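Local coordinates for periplasmic oligopeptide-binding protein (Burkholderia pseudomallei, PDB 3ZS6) that probably binds oligopeptides in the periplasm and delivers them to an ABC transporter for uptake, at residues K276-A281 / N336-A341; Y355-L360 / L382-F387. All blocks are in the same frame, centred on the assembly; numbering follows the deposited sequence. Where two conformers were deposited one is given.

Contact 1 (K276-A281 / N336-A341)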
loop_
_atom_site.group_PDB
_atom_site.type_symbol
_atom_site.label_atom_id
_atom_site.label_comp_id
_atom_site.label_asym_id
_atom_site.label_seq_id
_atom_site.Cartn_x
_atom_site.Cartn_y
_atom_site.Cartn_z
ATOM N N LYS A 276 -21.084 6.910 15.052
ATOM C CA LYS A 276 -20.393 5.660 15.361
ATOM C C LYS A 276 -21.342 4.460 15.472
ATOM O O LYS A 276 -20.982 3.334 15.119
ATOM C CB LYS A 276 -19.585 5.848 16.655
ATOM C CG LYS A 276 -19.212 4.586 17.417
ATOM C CD LYS A 276 -18.731 4.955 18.823
ATOM C CE LYS A 276 -18.175 3.759 19.585
ATOM N NZ LYS A 276 -19.165 2.656 19.756
ATOM N N ARG A 277 -22.554 4.698 15.962
ATOM C CA ARG A 277 -23.531 3.620 16.104
ATOM C C ARG A 277 -23.949 3.043 14.748
ATOM O O ARG A 277 -24.140 1.833 14.614
ATOM C CB ARG A 277 -24.749 4.097 16.895
ATOM C CG ARG A 277 -24.439 4.403 18.365
ATOM C CD ARG A 277 -25.577 5.186 19.015
ATOM N NE ARG A 277 -25.726 6.502 18.398
ATOM C CZ ARG A 277 -26.553 7.445 18.838
ATOM N NH1 ARG A 277 -27.310 7.212 19.909
ATOM N NH2 ARG A 277 -26.624 8.614 18.206
ATOM N N VAL A 278 -24.093 3.906 13.749
ATOM C CA VAL A 278 -24.411 3.446 12.395
ATOM C C VAL A 278 -23.247 2.640 11.802
ATOM O O VAL A 278 -23.458 1.555 11.253
ATOM C CB VAL A 278 -24.771 4.627 11.451
ATOM C CG1 VAL A 278 -24.994 4.130 10.023
ATOM C CG2 VAL A 278 -26.014 5.368 11.961
ATOM N N ARG A 279 -22.024 3.159 11.931
ATOM C CA ARG A 279 -20.840 2.474 11.382
ATOM C C ARG A 279 -20.672 1.087 12.000
ATOM O O ARG A 279 -20.417 0.099 11.304
ATOM C CB ARG A 279 -19.560 3.312 11.589
ATOM C CG ARG A 279 -19.632 4.732 10.998
ATOM C CD ARG A 279 -18.248 5.404 10.873
ATOM N NE ARG A 279 -17.608 5.627 12.169
ATOM C CZ ARG A 279 -17.681 6.761 12.864
ATOM N NH1 ARG A 279 -18.365 7.804 12.392
ATOM N NH2 ARG A 279 -17.061 6.852 14.036
ATOM N N GLU A 280 -20.827 1.030 13.316
ATOM C CA GLU A 280 -20.728 -0.203 14.078
ATOM C C GLU A 280 -21.780 -1.226 13.642
ATOM O O GLU A 280 -21.473 -2.406 13.449
ATOM C CB GLU A 280 -20.903 0.121 15.563
ATOM C CG GLU A 280 -20.700 -1.049 16.497
ATOM C CD GLU A 280 -20.842 -0.642 17.957
ATOM O OE1 GLU A 280 -21.063 0.561 18.226
ATOM O OE2 GLU A 280 -20.721 -1.522 18.830
ATOM N N ALA A 281 -23.022 -0.774 13.492
ATOM C CA ALA A 281 -24.094 -1.655 13.031
ATOM C C ALA A 281 -23.757 -2.292 11.680
ATOM O O ALA A 281 -23.953 -3.490 11.479
ATOM C CB ALA A 281 -25.400 -0.887 12.933
ATOM N N ASN A 336 -30.827 -2.340 16.819
ATOM C CA ASN A 336 -31.042 -1.442 17.951
ATOM C C ASN A 336 -30.106 -0.232 17.886
ATOM O O ASN A 336 -30.478 0.885 18.256
ATOM C CB ASN A 336 -30.853 -2.199 19.267
ATOM C CG ASN A 336 -31.635 -1.588 20.413
ATOM O OD1 ASN A 336 -31.112 -0.776 21.177
ATOM N ND2 ASN A 336 -32.898 -1.980 20.542
ATOM N N LEU A 337 -28.886 -0.458 17.412
ATOM C CA LEU A 337 -27.950 0.640 17.217
ATOM C C LEU A 337 -28.515 1.640 16.212
ATOM O O LEU A 337 -28.460 2.847 16.435
ATOM C CB LEU A 337 -26.586 0.123 16.737
ATOM C CG LEU A 337 -25.719 -0.582 17.775
ATOM C CD1 LEU A 337 -24.450 -1.152 17.114
ATOM C CD2 LEU A 337 -25.359 0.364 18.914
ATOM N N LEU A 338 -29.053 1.136 15.103
ATOM C CA LEU A 338 -29.629 2.004 14.080
ATOM C C LEU A 338 -30.786 2.798 14.672
ATOM O O LEU A 338 -30.936 3.998 14.416
ATOM C CB LEU A 338 -30.108 1.192 12.874
ATOM C CG LEU A 338 -29.030 0.619 11.939
ATOM C CD1 LEU A 338 -29.668 -0.056 10.737
ATOM C CD2 LEU A 338 -28.065 1.711 11.493
ATOM N N LYS A 339 -31.603 2.116 15.467
ATOM C CA LYS A 339 -32.724 2.763 16.138
ATOM C C LYS A 339 -32.208 3.852 17.071
ATOM O O LYS A 339 -32.665 4.996 17.022
ATOM C CB LYS A 339 -33.543 1.729 16.913
ATOM C CG LYS A 339 -34.696 2.307 17.724
ATOM C CD LYS A 339 -35.510 1.193 18.384
ATOM C CE LYS A 339 -36.690 1.748 19.171
ATOM N NZ LYS A 339 -37.414 0.672 19.907
ATOM N N GLN A 340 -31.240 3.493 17.912
ATOM C CA GLN A 340 -30.633 4.450 18.834
ATOM C C GLN A 340 -30.118 5.678 18.090
ATOM O O GLN A 340 -30.181 6.795 18.600
ATOM C CB GLN A 340 -29.495 3.791 19.624
ATOM C CG GLN A 340 -29.954 2.738 20.635
ATOM C CD GLN A 340 -28.801 1.932 21.228
ATOM O OE1 GLN A 340 -27.643 2.356 21.203
ATOM N NE2 GLN A 340 -29.118 0.754 21.761
ATOM N N ALA A 341 -29.618 5.470 16.878
ATOM C CA ALA A 341 -29.035 6.561 16.095
ATOM C C ALA A 341 -30.077 7.351 15.313
ATOM O O ALA A 341 -29.735 8.291 14.595
ATOM C CB ALA A 341 -27.975 6.021 15.144
HETATM O O HOH W 1 -27.116 5.144 22.230
#

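Contact 2 (Y355-L360 / L382-F387)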
loop_
_atom_site.group_PDB
_atom_site.type_symbol
_atom_site.label_atom_id
_atom_site.label_comp_id
_atom_site.label_asym_id
_atom_site.label_seq_id
_atom_site.Cartn_x
_atom_site.Cartn_y
_atom_site.Cartn_z
ATOM N N TYR A 355 -16.804 0.558 -5.883
ATOM C CA TYR A 355 -15.598 -0.273 -5.922
ATOM C C TYR A 355 -14.926 -0.160 -7.284
ATOM O O TYR A 355 -15.553 0.264 -8.253
ATOM C CB TYR A 355 -15.934 -1.739 -5.637
ATOM C CG TYR A 355 -16.785 -2.374 -6.710
ATOM C CD1 TYR A 355 -18.172 -2.288 -6.667
ATOM C CD2 TYR A 355 -16.206 -3.052 -7.774
ATOM C CE1 TYR A 355 -18.958 -2.865 -7.652
ATOM C CE2 TYR A 355 -16.988 -3.640 -8.766
ATOM C CZ TYR A 355 -18.362 -3.540 -8.699
ATOM O OH TYR A 355 -19.144 -4.109 -9.684
ATOM N N ASN A 356 -13.654 -0.541 -7.363
ATOM C CA ASN A 356 -12.957 -0.513 -8.646
ATOM C C ASN A 356 -13.224 -1.784 -9.425
ATOM O O ASN A 356 -13.144 -2.883 -8.875
ATOM C CB ASN A 356 -11.448 -0.272 -8.483
ATOM C CG ASN A 356 -10.781 -1.315 -7.617
ATOM O OD1 ASN A 356 -11.089 -1.427 -6.431
ATOM N ND2 ASN A 356 -9.863 -2.085 -8.202
ATOM N N THR A 357 -13.571 -1.612 -10.700
ATOM C CA THR A 357 -13.953 -2.707 -11.585
ATOM C C THR A 357 -13.022 -3.908 -11.460
ATOM O O THR A 357 -11.814 -3.794 -11.696
ATOM C CB THR A 357 -13.980 -2.227 -13.052
ATOM O OG1 THR A 357 -14.767 -1.028 -13.146
ATOM C CG2 THR A 357 -14.559 -3.311 -13.973
ATOM N N ASN A 358 -13.603 -5.040 -11.066
ATOM C CA ASN A 358 -12.890 -6.295 -10.820
ATOM C C ASN A 358 -13.863 -7.366 -10.318
ATOM O O ASN A 358 -14.807 -7.051 -9.600
ATOM C CB ASN A 358 -11.775 -6.096 -9.796
ATOM C CG ASN A 358 -11.103 -7.401 -9.410
ATOM O OD1 ASN A 358 -10.234 -7.893 -10.121
ATOM N ND2 ASN A 358 -11.511 -7.966 -8.286
ATOM N N ASP A 359 -13.640 -8.624 -10.688
ATOM C CA ASP A 359 -14.602 -9.672 -10.341
ATOM C C ASP A 359 -14.645 -9.999 -8.846
ATOM O O ASP A 359 -15.722 -10.185 -8.290
ATOM C CB ASP A 359 -14.411 -10.954 -11.182
ATOM C CG ASP A 359 -12.986 -11.115 -11.709
ATOM O OD1 ASP A 359 -12.033 -10.634 -11.054
ATOM O OD2 ASP A 359 -12.824 -11.724 -12.789
ATOM N N LEU A 360 -13.495 -10.056 -8.182
ATOM C CA LEU A 360 -13.523 -10.261 -6.730
ATOM C C LEU A 360 -14.264 -9.124 -6.011
ATOM O O LEU A 360 -15.133 -9.367 -5.168
ATOM C CB LEU A 360 -12.121 -10.398 -6.147
ATOM C CG LEU A 360 -12.171 -10.261 -4.615
ATOM C CD1 LEU A 360 -12.786 -11.509 -3.996
ATOM C CD2 LEU A 360 -10.804 -9.969 -4.015
ATOM N N LEU A 382 -24.696 -0.484 -5.844
ATOM C CA LEU A 382 -23.343 -0.745 -6.329
ATOM C C LEU A 382 -22.978 0.142 -7.509
ATOM O O LEU A 382 -23.805 0.428 -8.371
ATOM C CB LEU A 382 -23.174 -2.216 -6.717
ATOM C CG LEU A 382 -22.634 -3.156 -5.638
ATOM C CD1 LEU A 382 -23.482 -3.082 -4.384
ATOM C CD2 LEU A 382 -22.555 -4.586 -6.153
ATOM N N GLU A 383 -21.723 0.564 -7.537
ATOM C CA GLU A 383 -21.206 1.409 -8.595
ATOM C C GLU A 383 -19.733 1.053 -8.789
ATOM O O GLU A 383 -18.977 0.967 -7.818
ATOM C CB GLU A 383 -21.396 2.879 -8.204
ATOM C CG GLU A 383 -20.481 3.875 -8.893
ATOM C CD GLU A 383 -20.741 5.306 -8.428
ATOM O OE1 GLU A 383 -21.819 5.848 -8.767
ATOM O OE2 GLU A 383 -19.876 5.881 -7.718
ATOM N N ASN A 384 -19.334 0.807 -10.036
ATOM C CA ASN A 384 -17.957 0.422 -10.318
ATOM C C ASN A 384 -17.234 1.503 -11.107
ATOM O O ASN A 384 -17.794 2.067 -12.040
ATOM C CB ASN A 384 -17.898 -0.926 -11.049
ATOM C CG ASN A 384 -18.496 -0.866 -12.458
ATOM O OD1 ASN A 384 -19.701 -0.674 -12.626
ATOM N ND2 ASN A 384 -17.655 -1.043 -13.469
ATOM N N VAL A 385 -16.001 1.806 -10.705
ATOM C CA VAL A 385 -15.177 2.786 -11.413
ATOM C C VAL A 385 -13.750 2.285 -11.578
ATOM O O VAL A 385 -13.345 1.300 -10.946
ATOM C CB VAL A 385 -15.105 4.131 -10.657
ATOM C CG1 VAL A 385 -16.489 4.743 -10.505
ATOM C CG2 VAL A 385 -14.431 3.940 -9.299
ATOM N N GLU A 386 -12.986 2.978 -12.421
ATOM C CA GLU A 386 -11.558 2.721 -12.556
ATOM C C GLU A 386 -10.849 3.009 -11.227
ATOM O O GLU A 386 -11.230 3.928 -10.491
ATOM C CB GLU A 386 -10.956 3.591 -13.667
ATOM C CG GLU A 386 -9.451 3.462 -13.779
ATOM C CD GLU A 386 -8.872 4.264 -14.936
ATOM O OE1 GLU A 386 -9.593 5.126 -15.488
ATOM O OE2 GLU A 386 -7.695 4.023 -15.292
ATOM N N PHE A 387 -9.813 2.234 -10.925
ATOM C CA PHE A 387 -9.110 2.377 -9.646
ATOM C C PHE A 387 -8.564 3.783 -9.382
ATOM O O PHE A 387 -8.666 4.283 -8.263
ATOM C CB PHE A 387 -7.983 1.346 -9.523
ATOM C CG PHE A 387 -7.292 1.364 -8.188
ATOM C CD1 PHE A 387 -7.991 1.055 -7.024
ATOM C CD2 PHE A 387 -5.947 1.691 -8.092
ATOM C CE1 PHE A 387 -7.353 1.066 -5.780
ATOM C CE2 PHE A 387 -5.303 1.709 -6.857
ATOM C CZ PHE A 387 -6.005 1.398 -5.701
#

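Contact 1 (K276-A281 / N336-A341)
L337 and A281 make the apolar heart of this contact, their CB atoms 4.1 Å apart where the two helices run side by side. L337 CD1 lies against the length of the E280 side chain, closest at E280 CD (3.7 Å), and the extended glutamate crosses the leucine at about a right angle. The neighbouring L338 reaches in with one branch: its CD2 fits between A281 CB, at 4.0 Å, and the backbone of V278. V278 has CG1 anti to the backbone N (chi1 176°), which leaves CG2 to meet A341 CB at 3.8 Å. Small residues thus sit opposite branched ones, and the helix segments 276-281 and 336-340 pass nearly antiparallel, their axes 8.3 Å apart with a signed crossing angle of -161°. This is an antiparallel helix pair between helix 276-285 and the C-terminal end of helix 327-340, far from the centre of the chain.

R277 carries the polar part that spans the two helices. Its chain bends at chi3 (-65°) and lays one guanidinium face over A341 CA and the Q340 carbonyl; R277 NH1 comes to 3.2 Å from Q340 O, but at an angle too poor for a hydrogen bond. A water joins the helices instead, accepting from R277 NH1 and donating to Q340 OE1. The other end of the guanidinium is held by a salt bridge from NH2 to D275, just before the helix. Within helix 276-285 itself, E280 OE1 takes a weak bond from K276 NZ, a salt bridge within one turn beside the leucine methyl it packs on.

Contact 2 (Y355-L360 / L382-F387)
A right-handed beta-alpha-beta crossover, strand 350-356, helix 359-376 and strand 379-385, brings Y355 and N384 together as neighbours on two parallel strands. Three backbone bonds zip the pair: Y355 N to E383 O, V385 N to Y355 O, and T357 N to V385 O, the last carried just beyond the end of the first strand. CA-H...O contacts lie between these bonds, N356 CA 3.0 Å from V385 O.

On the face that carries Y355 and N384, the tyrosine ring takes N384 CB over its face, a CH-pi contact with CB 3.9 Å from the ring centroid. Y355 CG lies between the backbone N and the carbonyl carbon (chi1 66°), swinging the ring over the next strand, where Y355 CE1 also meets L382 CG at 4.2 Å. The crossover helix 359-376 meets the same ring through H361 and K362. N384 then turns its amide to the strand end, N384 ND2 donating to T357 OG1 at 2.9 Å, nearly straight (165°) and close to the amide plane.

On the face of N356 and V385, the N356 amide lies beside F387, with N356 CG 3.7 Å from F387 CD1. The same amide accepts through OD1 from R403. F387 also packs on the backbone of the bound peptide.

How the contacts relate
The second segment of contact 1 and the first of contact 2 lie on elements that follow each other in the chain, helix 327-340 and strand 350-356, yet the contacts have their centres about 27 Å apart and do not touch. Contact 1 is peripheral, its centre about 30 Å from that of the chain; contact 2, at about 18 Å, reaches the bound peptide through F387. Each is partly buried, and the surface hidden is similar, 410 against 400 Å². The helix pair meets through methyl groups, a guanidinium face laid on backbone and a bridging water, with no direct hydrogen bond across it, whereas regular backbone bonds, an amide-hydroxyl bond and an aromatic face join the strands.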